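Local coordinates for glyoxalase family protein (Bacillus cereus, PDB 1ZSW) that is of unknown function but binds a zinc ion and probably acts as a metal-dependent enzyme of the vicinal oxygen chelate superfamily, at residues T99-D113 / K175-R189. Numbering follows the deposited sequence.
Sequences TNAITRIGLLVPSED and KHQIQGMGSVELTVR
The carboxylate of E185 faces two consecutive residues, T103 and R104, at a classic beta bulge in an antiparallel strand pair. Strands 101-109 and 180-188 join the two glyoxalase-type sequence ranges, consistent with the paired modules of the vicinal oxygen chelate fold. The bulge is defined by the backbone: T103 N donates to E185 O (2.8 Å) and E185 N to R104 O (2.9 Å). On the face carrying R104 and E185, the two carboxylate oxygens have different partners. OE2 accepts the T103 hydroxyl OG1 at 2.6 Å through its anti lone pair, and OE1 bonds to the Y135 hydroxyl, so both oxygens of this buried group are held. In the conformer described, one of two modelled, R104 adds a salt bridge from NE to E185 OE1 at 2.8 Å, its chain bent at chi3 (-44°). That nitrogen meets OE1 from above the carboxylate plane, although OE1 lies within the guanidinium plane; the two flat groups stand 80° apart. T103 OG1 lies between the backbone N and carbonyl carbon (chi1 51°), where it also approaches T187 OG1 to 2.8 Å.

On the face of I102, I105, V184 and L186 the residues of the pair are apolar: CG1 of I102 lies 3.6 Å from CD2 of L186, and I102 CG2 touches V184. The side chains of I102 and M181 come within about 5 Å of those of the zinc ligands H246 and H33, so the strand pair lies next to the ligands. A further register shift separates the I105–V184 and L107–M181 pairs, and G182 N bonds to G106 O there. At the start of strand 101-109, which is the end of strand 180-188, N100 and A101 both face T187 in a G1 bulge, and N100 OD1 accepts R189 N at 2.8 Å.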
ATOM      1  N   THR A  99      14.767  -7.749   9.514  1.00 19.03           N
ATOM      2  CA  THR A  99      15.060  -7.336   8.147  1.00 17.73           C
ATOM      3  C   THR A  99      14.279  -8.192   7.149  1.00 17.46           C
ATOM      4  O   THR A  99      13.453  -9.025   7.523  1.00 18.69           O
ATOM      5  CB  THR A  99      16.591  -7.292   7.888  1.00 19.27           C
ATOM      6  OG1 THR A  99      16.878  -6.632   6.641  1.00 19.52           O
ATOM      7  CG2 THR A  99      17.182  -8.722   7.968  1.00 19.51           C
ATOM      8  N   ASN A 100      14.535  -7.947   5.862  1.00 16.34           N
ATOM      9  CA  ASN A 100      13.776  -8.566   4.765  1.00 18.04           C
ATOM     10  C   ASN A 100      12.268  -8.481   4.944  1.00 17.27           C
ATOM     11  O   ASN A 100      11.536  -9.476   4.929  1.00 19.05           O
ATOM     12  CB  ASN A 100      14.269  -9.999   4.498  1.00 18.60           C
ATOM     13  CG  ASN A 100      15.670 -10.009   3.912  1.00 20.49           C
ATOM     14  OD1 ASN A 100      16.202  -8.982   3.490  1.00 18.79           O
ATOM     15  ND2 ASN A 100      16.258 -11.188   3.853  1.00 24.16           N
ATOM     16  N   ALA A 101      11.832  -7.252   5.102  1.00 16.43           N
ATOM     17  CA  ALA A 101      10.400  -6.977   5.333  1.00 15.75           C
ATOM     18  C   ALA A 101      10.061  -5.573   4.851  1.00 16.69           C
ATOM     19  O   ALA A 101      10.925  -4.694   4.749  1.00 17.20           O
ATOM     20  CB  ALA A 101      10.096  -7.057   6.808  1.00 17.88           C
ATOM     21  N   ILE A 102       8.812  -5.382   4.438  1.00 15.90           N
ATOM     22  CA  ILE A 102       8.269  -4.019   4.218  1.00 14.32           C
ATOM     23  C   ILE A 102       7.999  -3.481   5.611  1.00 15.47           C
ATOM     24  O   ILE A 102       7.314  -4.127   6.413  1.00 15.91           O
ATOM     25  CB  ILE A 102       6.962  -4.110   3.370  1.00 13.95           C
ATOM     26  CG1 ILE A 102       7.248  -4.908   2.100  1.00 15.90           C
ATOM     27  CG2 ILE A 102       6.431  -2.681   3.096  1.00 17.01           C
ATOM     28  CD1 ILE A 102       5.922  -5.376   1.437  1.00 18.18           C
ATOM     29  N   THR A 103       8.535  -2.294   5.926  1.00 16.53           N
ATOM     30  CA  THR A 103       8.580  -1.868   7.330  1.00 16.47           C
ATOM     31  C   THR A 103       7.890  -0.542   7.689  1.00 18.24           C
ATOM     32  O   THR A 103       7.732  -0.271   8.865  1.00 18.89           O
ATOM     33  CB  THR A 103      10.056  -1.836   7.875  1.00 16.20           C
ATOM     34  OG1 THR A 103      10.850  -1.078   6.964  1.00 19.17           O
ATOM     35  CG2 THR A 103      10.587  -3.279   8.039  1.00 19.51           C
ATOM     36  N   ARG A 104       7.498   0.290   6.721  1.00 16.78           N
ATOM     37  CA  ARG A 104       6.844   1.579   7.071  0.60 16.82           C
ATOM     38  C   ARG A 104       5.960   2.044   5.942  1.00 16.86           C
ATOM     39  O   ARG A 104       6.361   1.953   4.756  1.00 17.16           O
ATOM     40  CB  ARG A 104       7.897   2.656   7.384  0.60 17.14           C
ATOM     41  CG  ARG A 104       7.349   3.819   8.196  0.60 18.63           C
ATOM     42  CD  ARG A 104       8.337   4.971   8.370  0.60 18.62           C
ATOM     43  NE  ARG A 104       9.720   4.574   8.702  0.60 21.33           N
ATOM     44  CZ  ARG A 104      10.213   4.510   9.941  0.60 25.26           C
ATOM     45  NH1 ARG A 104       9.447   4.776  10.995  0.60 23.47           N
ATOM     46  NH2 ARG A 104      11.483   4.153  10.121  0.60 28.17           N
ATOM     47  N   ILE A 105       4.774   2.559   6.301  1.00 16.20           N
ATOM     48  CA  ILE A 105       3.850   3.118   5.331  1.00 15.76           C
ATOM     49  C   ILE A 105       3.821   4.632   5.448  1.00 15.12           C
ATOM     50  O   ILE A 105       3.408   5.155   6.474  1.00 17.22           O
ATOM     51  CB  ILE A 105       2.423   2.619   5.572  1.00 16.10           C
ATOM     52  CG1 ILE A 105       2.404   1.103   5.697  1.00 19.21           C
ATOM     53  CG2 ILE A 105       1.504   3.086   4.417  1.00 17.88           C
ATOM     54  CD1 ILE A 105       0.998   0.581   6.124  1.00 20.56           C
ATOM     55  N   GLY A 106       4.244   5.315   4.389  1.00 15.72           N
ATOM     56  CA  GLY A 106       4.155   6.775   4.311  1.00 16.07           C
ATOM     57  C   GLY A 106       2.783   7.206   3.804  1.00 17.09           C
ATOM     58  O   GLY A 106       2.275   6.643   2.834  1.00 18.04           O
ATOM     59  N   LEU A 107       2.195   8.217   4.434  1.00 17.99           N
ATOM     60  CA  LEU A 107       0.846   8.704   4.044  1.00 17.56           C
ATOM     61  C   LEU A 107       0.953  10.218   3.857  1.00 20.48           C
ATOM     62  O   LEU A 107       1.433  10.916   4.769  1.00 21.36           O
ATOM     63  CB  LEU A 107      -0.167   8.383   5.139  1.00 17.81           C
ATOM     64  CG  LEU A 107      -0.402   6.899   5.441  1.00 17.93           C
ATOM     65  CD1 LEU A 107      -1.302   6.721   6.656  1.00 20.67           C
ATOM     66  CD2 LEU A 107      -1.002   6.268   4.198  1.00 17.67           C
ATOM     67  N   LEU A 108       0.540  10.715   2.697  1.00 18.12           N
ATOM     68  CA  LEU A 108       0.672  12.156   2.393  1.00 18.31           C
ATOM     69  C   LEU A 108      -0.446  12.952   3.063  1.00 20.95           C
ATOM     70  O   LEU A 108      -1.596  12.532   3.063  1.00 20.99           O
ATOM     71  CB  LEU A 108       0.625  12.379   0.880  1.00 19.67           C
ATOM     72  CG  LEU A 108       1.794  11.749   0.120  1.00 18.43           C
ATOM     73  CD1 LEU A 108       1.562  11.683  -1.379  1.00 22.46           C
ATOM     74  CD2 LEU A 108       3.082  12.559   0.419  1.00 23.92           C
ATOM     75  N   VAL A 109      -0.072  14.097   3.652  1.00 19.75           N
ATOM     76  CA  VAL A 109      -1.027  15.103   4.142  1.00 21.43           C
ATOM     77  C   VAL A 109      -0.666  16.431   3.518  1.00 23.35           C
ATOM     78  O   VAL A 109       0.469  16.631   3.111  1.00 23.26           O
ATOM     79  CB  VAL A 109      -1.097  15.200   5.676  1.00 19.35           C
ATOM     80  CG1 VAL A 109      -1.600  13.899   6.254  1.00 20.99           C
ATOM     81  CG2 VAL A 109       0.288  15.591   6.323  1.00 21.00           C
ATOM     82  N   PRO A 110      -1.655  17.331   3.353  1.00 24.02           N
ATOM     83  CA  PRO A 110      -1.383  18.510   2.524  1.00 24.10           C
ATOM     84  C   PRO A 110      -0.316  19.498   3.021  1.00 25.21           C
ATOM     85  O   PRO A 110       0.417  20.002   2.207  1.00 28.04           O
ATOM     86  CB  PRO A 110      -2.757  19.175   2.427  1.00 25.47           C
ATOM     87  CG  PRO A 110      -3.753  18.026   2.694  1.00 22.26           C
ATOM     88  CD  PRO A 110      -3.063  17.242   3.762  1.00 23.00           C
ATOM     89  N   SER A 111      -0.227  19.755   4.310  1.00 24.96           N
ATOM     90  CA  SER A 111       0.637  20.858   4.776  1.00 26.82           C
ATOM     91  C   SER A 111       1.275  20.635   6.134  1.00 25.49           C
ATOM     92  O   SER A 111       0.905  19.721   6.884  1.00 25.55           O
ATOM     93  CB  SER A 111      -0.246  22.121   4.859  1.00 25.86           C
ATOM     94  OG  SER A 111      -1.072  21.992   6.002  1.00 27.94           O
ATOM     95  N   GLU A 112       2.307  21.434   6.454  0.70 26.87           N
ATOM     96  CA  GLU A 112       2.956  21.299   7.760  0.70 28.96           C
ATOM     97  C   GLU A 112       1.930  21.569   8.861  0.70 27.60           C
ATOM     98  O   GLU A 112       1.984  21.012   9.952  0.70 28.37           O
ATOM     99  CB  GLU A 112       4.213  22.198   7.875  0.70 29.56           C
ATOM    100  CG  GLU A 112       5.383  21.660   7.055  0.70 33.11           C
ATOM    101  CD  GLU A 112       6.711  22.378   7.258  0.70 33.15           C
ATOM    102  OE1 GLU A 112       7.156  23.090   6.323  0.70 38.93           O
ATOM    103  OE2 GLU A 112       7.333  22.204   8.320  0.70 38.56           O
ATOM    104  N   ASP A 113       0.948  22.417   8.533  0.60 29.03           N
ATOM    105  CA  ASP A 113      -0.208  22.674   9.395  0.60 29.13           C
ATOM    106  C   ASP A 113      -0.993  21.395   9.717  0.60 27.11           C
ATOM    107  O   ASP A 113      -1.300  21.141  10.871  0.60 25.36           O
ATOM    108  CB  ASP A 113      -1.128  23.729   8.753  0.60 30.65           C
ATOM    109  CG  ASP A 113      -2.363  24.040   9.598  0.60 36.24           C
ATOM    110  OD1 ASP A 113      -3.444  24.288   9.007  0.60 39.12           O
ATOM    111  OD2 ASP A 113      -2.258  24.039  10.845  0.60 39.20           O
ATOM    112  N   LYS A 175      -9.146  19.497   4.579  1.00 24.69           N
ATOM    113  CA  LYS A 175      -7.834  20.078   4.271  1.00 26.01           C
ATOM    114  C   LYS A 175      -6.675  19.411   5.012  1.00 25.77           C
ATOM    115  O   LYS A 175      -5.507  19.710   4.706  1.00 25.62           O
ATOM    116  CB  LYS A 175      -7.832  21.581   4.545  1.00 28.17           C
ATOM    117  CG  LYS A 175      -7.895  21.919   6.018  1.00 28.44           C
ATOM    118  CD  LYS A 175      -8.261  23.392   6.151  1.00 34.31           C
ATOM    119  CE  LYS A 175      -7.405  24.083   7.136  1.00 36.46           C
ATOM    120  NZ  LYS A 175      -7.776  25.550   7.208  1.00 35.67           N
ATOM    121  N   HIS A 176      -6.987  18.531   5.971  1.00 23.90           N
ATOM    122  CA  HIS A 176      -5.959  17.794   6.723  1.00 24.19           C
ATOM    123  C   HIS A 176      -6.030  16.287   6.497  1.00 23.18           C
ATOM    124  O   HIS A 176      -5.276  15.537   7.102  1.00 23.70           O
ATOM    125  CB  HIS A 176      -6.060  18.053   8.217  1.00 23.97           C
ATOM    126  CG  HIS A 176      -5.890  19.495   8.581  1.00 25.64           C
ATOM    127  ND1 HIS A 176      -4.935  20.302   7.996  1.00 25.72           N
ATOM    128  CD2 HIS A 176      -6.576  20.284   9.444  1.00 28.11           C
ATOM    129  CE1 HIS A 176      -5.040  21.531   8.486  1.00 26.92           C
ATOM    130  NE2 HIS A 176      -6.013  21.535   9.383  1.00 29.01           N
ATOM    131  N   GLN A 177      -6.964  15.846   5.668  1.00 20.74           N
ATOM    132  CA  GLN A 177      -7.133  14.398   5.496  1.00 21.88           C
ATOM    133  C   GLN A 177      -5.889  13.807   4.864  1.00 19.75           C
ATOM    134  O   GLN A 177      -5.245  14.428   3.996  1.00 20.36           O
ATOM    135  CB  GLN A 177      -8.322  14.068   4.582  1.00 23.22           C
ATOM    136  CG  GLN A 177      -9.642  14.112   5.347  1.00 22.63           C
ATOM    137  CD  GLN A 177     -10.849  13.756   4.492  1.00 22.97           C
ATOM    138  OE1 GLN A 177     -10.774  12.927   3.583  1.00 24.52           O
ATOM    139  NE2 GLN A 177     -11.985  14.404   4.782  1.00 24.12           N
ATOM    140  N   ILE A 178      -5.651  12.570   5.255  1.00 19.74           N
ATOM    141  CA  ILE A 178      -4.693  11.724   4.543  1.00 21.76           C
ATOM    142  C   ILE A 178      -5.086  11.672   3.073  1.00 21.69           C
ATOM    143  O   ILE A 178      -6.258  11.382   2.745  1.00 24.42           O
ATOM    144  CB  ILE A 178      -4.650  10.320   5.172  1.00 19.87           C
ATOM    145  CG1 ILE A 178      -3.915  10.399   6.530  1.00 20.63           C
ATOM    146  CG2 ILE A 178      -3.870   9.372   4.249  1.00 20.38           C
ATOM    147  CD1 ILE A 178      -4.251   9.299   7.456  1.00 25.11           C
ATOM    148  N   GLN A 179      -4.131  11.931   2.180  1.00 19.39           N
ATOM    149  CA  GLN A 179      -4.421  11.956   0.737  1.00 20.81           C
ATOM    150  C   GLN A 179      -4.319  10.586   0.102  1.00 22.17           C
ATOM    151  O   GLN A 179      -5.210  10.167  -0.662  1.00 24.04           O
ATOM    152  CB  GLN A 179      -3.542  12.953  -0.003  1.00 20.19           C
ATOM    153  CG  GLN A 179      -3.697  14.362   0.566  1.00 24.88           C
ATOM    154  CD  GLN A 179      -2.586  15.220   0.124  1.00 30.02           C
ATOM    155  OE1 GLN A 179      -1.609  15.393   0.848  1.00 31.94           O
ATOM    156  NE2 GLN A 179      -2.682  15.716  -1.094  1.00 35.40           N
ATOM    157  N   GLY A 180      -3.243   9.878   0.435  1.00 21.75           N
ATOM    158  CA  GLY A 180      -3.002   8.534  -0.071  1.00 18.34           C
ATOM    159  C   GLY A 180      -1.557   8.236   0.279  1.00 18.78           C
ATOM    160  O   GLY A 180      -0.951   8.950   1.105  1.00 19.70           O
ATOM    161  N   MET A 181      -1.018   7.206  -0.358  1.00 18.68           N
ATOM    162  CA  MET A 181       0.322   6.705  -0.022  1.00 18.48           C
ATOM    163  C   MET A 181       1.402   7.578  -0.569  1.00 18.52           C
ATOM    164  O   MET A 181       1.341   8.023  -1.709  1.00 18.64           O
ATOM    165  CB  MET A 181       0.519   5.284  -0.594  1.00 18.99           C
ATOM    166  CG  MET A 181      -0.467   4.331   0.065  1.00 18.03           C
ATOM    167  SD  MET A 181      -0.557   2.735  -0.855  1.00 22.45           S
ATOM    168  CE  MET A 181       1.036   2.180  -0.381  1.00 21.20           C
ATOM    169  N   GLY A 182       2.458   7.724   0.242  1.00 18.49           N
ATOM    170  CA  GLY A 182       3.729   8.310  -0.233  1.00 18.99           C
ATOM    171  C   GLY A 182       4.848   7.278  -0.127  1.00 18.32           C
ATOM    172  O   GLY A 182       4.698   6.155  -0.614  1.00 19.48           O
ATOM    173  N   SER A 183       5.975   7.626   0.488  1.00 18.91           N
ATOM    174  CA  SER A 183       7.098   6.703   0.600  1.00 17.58           C
ATOM    175  C   SER A 183       6.682   5.402   1.257  1.00 18.91           C
ATOM    176  O   SER A 183       6.007   5.440   2.294  1.00 19.74           O
ATOM    177  CB  SER A 183       8.160   7.313   1.530  1.00 19.23           C
ATOM    178  OG  SER A 183       8.362   8.673   1.225  1.00 22.91           O
ATOM    179  N   VAL A 184       7.139   4.273   0.712  1.00 17.00           N
ATOM    180  CA  VAL A 184       6.985   2.966   1.408  1.00 15.92           C
ATOM    181  C   VAL A 184       8.394   2.464   1.674  1.00 16.63           C
ATOM    182  O   VAL A 184       9.215   2.534   0.805  1.00 16.71           O
ATOM    183  CB  VAL A 184       6.193   1.949   0.544  1.00 16.35           C
ATOM    184  CG1 VAL A 184       6.191   0.581   1.210  1.00 17.56           C
ATOM    185  CG2 VAL A 184       4.702   2.419   0.396  1.00 20.44           C
ATOM    186  N   GLU A 185       8.629   2.011   2.900  1.00 17.19           N
ATOM    187  CA  GLU A 185       9.990   1.608   3.337  1.00 17.10           C
ATOM    188  C   GLU A 185      10.143   0.090   3.254  1.00 18.01           C
ATOM    189  O   GLU A 185       9.294  -0.673   3.807  1.00 16.41           O
ATOM    190  CB  GLU A 185      10.155   2.034   4.781  1.00 16.11           C
ATOM    191  CG  GLU A 185      11.557   1.851   5.329  1.00 19.89           C
ATOM    192  CD  GLU A 185      11.576   2.241   6.780  1.00 19.03           C
ATOM    193  OE1 GLU A 185      11.665   3.485   7.054  1.00 23.34           O
ATOM    194  OE2 GLU A 185      11.446   1.339   7.651  1.00 21.26           O
ATOM    195  N   LEU A 186      11.233  -0.322   2.610  1.00 16.88           N
ATOM    196  CA  LEU A 186      11.631  -1.754   2.497  1.00 17.93           C
ATOM    197  C   LEU A 186      12.956  -1.893   3.266  1.00 19.30           C
ATOM    198  O   LEU A 186      13.865  -1.097   3.016  1.00 19.83           O
ATOM    199  CB  LEU A 186      11.857  -2.144   1.024  1.00 18.31           C
ATOM    200  CG  LEU A 186      10.699  -1.851   0.059  1.00 21.37           C
ATOM    201  CD1 LEU A 186      10.968  -2.349  -1.339  1.00 20.55           C
ATOM    202  CD2 LEU A 186       9.386  -2.465   0.582  1.00 21.89           C
ATOM    203  N   THR A 187      13.041  -2.878   4.142  1.00 17.79           N
ATOM    204  CA  THR A 187      14.300  -3.128   4.906  1.00 17.82           C
ATOM    205  C   THR A 187      14.830  -4.464   4.370  1.00 18.34           C
ATOM    206  O   THR A 187      14.103  -5.458   4.342  1.00 17.96           O
ATOM    207  CB  THR A 187      14.006  -3.178   6.412  1.00 19.77           C
ATOM    208  OG1 THR A 187      13.482  -1.901   6.845  1.00 20.96           O
ATOM    209  CG2 THR A 187      15.309  -3.426   7.219  1.00 22.30           C
ATOM    210  N   VAL A 188      16.072  -4.480   3.903  1.00 17.56           N
ATOM    211  CA  VAL A 188      16.592  -5.652   3.231  1.00 18.29           C
ATOM    212  C   VAL A 188      18.038  -5.982   3.632  1.00 19.99           C
ATOM    213  O   VAL A 188      18.756  -5.097   4.100  1.00 19.97           O
ATOM    214  CB  VAL A 188      16.562  -5.477   1.670  1.00 18.03           C
ATOM    215  CG1 VAL A 188      15.101  -5.388   1.183  1.00 19.42           C
ATOM    216  CG2 VAL A 188      17.352  -4.233   1.210  1.00 20.63           C
ATOM    217  N   ARG A 189      18.444  -7.233   3.428  0.60 19.31           N
ATOM    218  CA  ARG A 189      19.876  -7.620   3.597  0.60 19.75           C
ATOM    219  C   ARG A 189      20.745  -7.125   2.458  0.60 21.49           C
ATOM    220  O   ARG A 189      21.915  -6.737   2.674  0.60 21.63           O
ATOM    221  CB  ARG A 189      20.009  -9.140   3.683  0.60 20.49           C
ATOM    222  CG  ARG A 189      19.378  -9.750   4.925  0.60 20.63           C
ATOM    223  CD  ARG A 189      20.430  -9.964   6.076  0.60 26.89           C
ATOM    224  NE  ARG A 189      19.828 -10.677   7.210  0.60 30.08           N
ATOM    225  CZ  ARG A 189      19.152 -11.816   7.092  0.60 27.87           C
ATOM    226  NH1 ARG A 189      19.041 -12.398   5.904  0.60 34.36           N
ATOM    227  NH2 ARG A 189      18.583 -12.375   8.136  0.60 23.46           N
TER
HETATM  228  O   HOH W   1      -3.807  21.843   4.795  1.00 30.96           O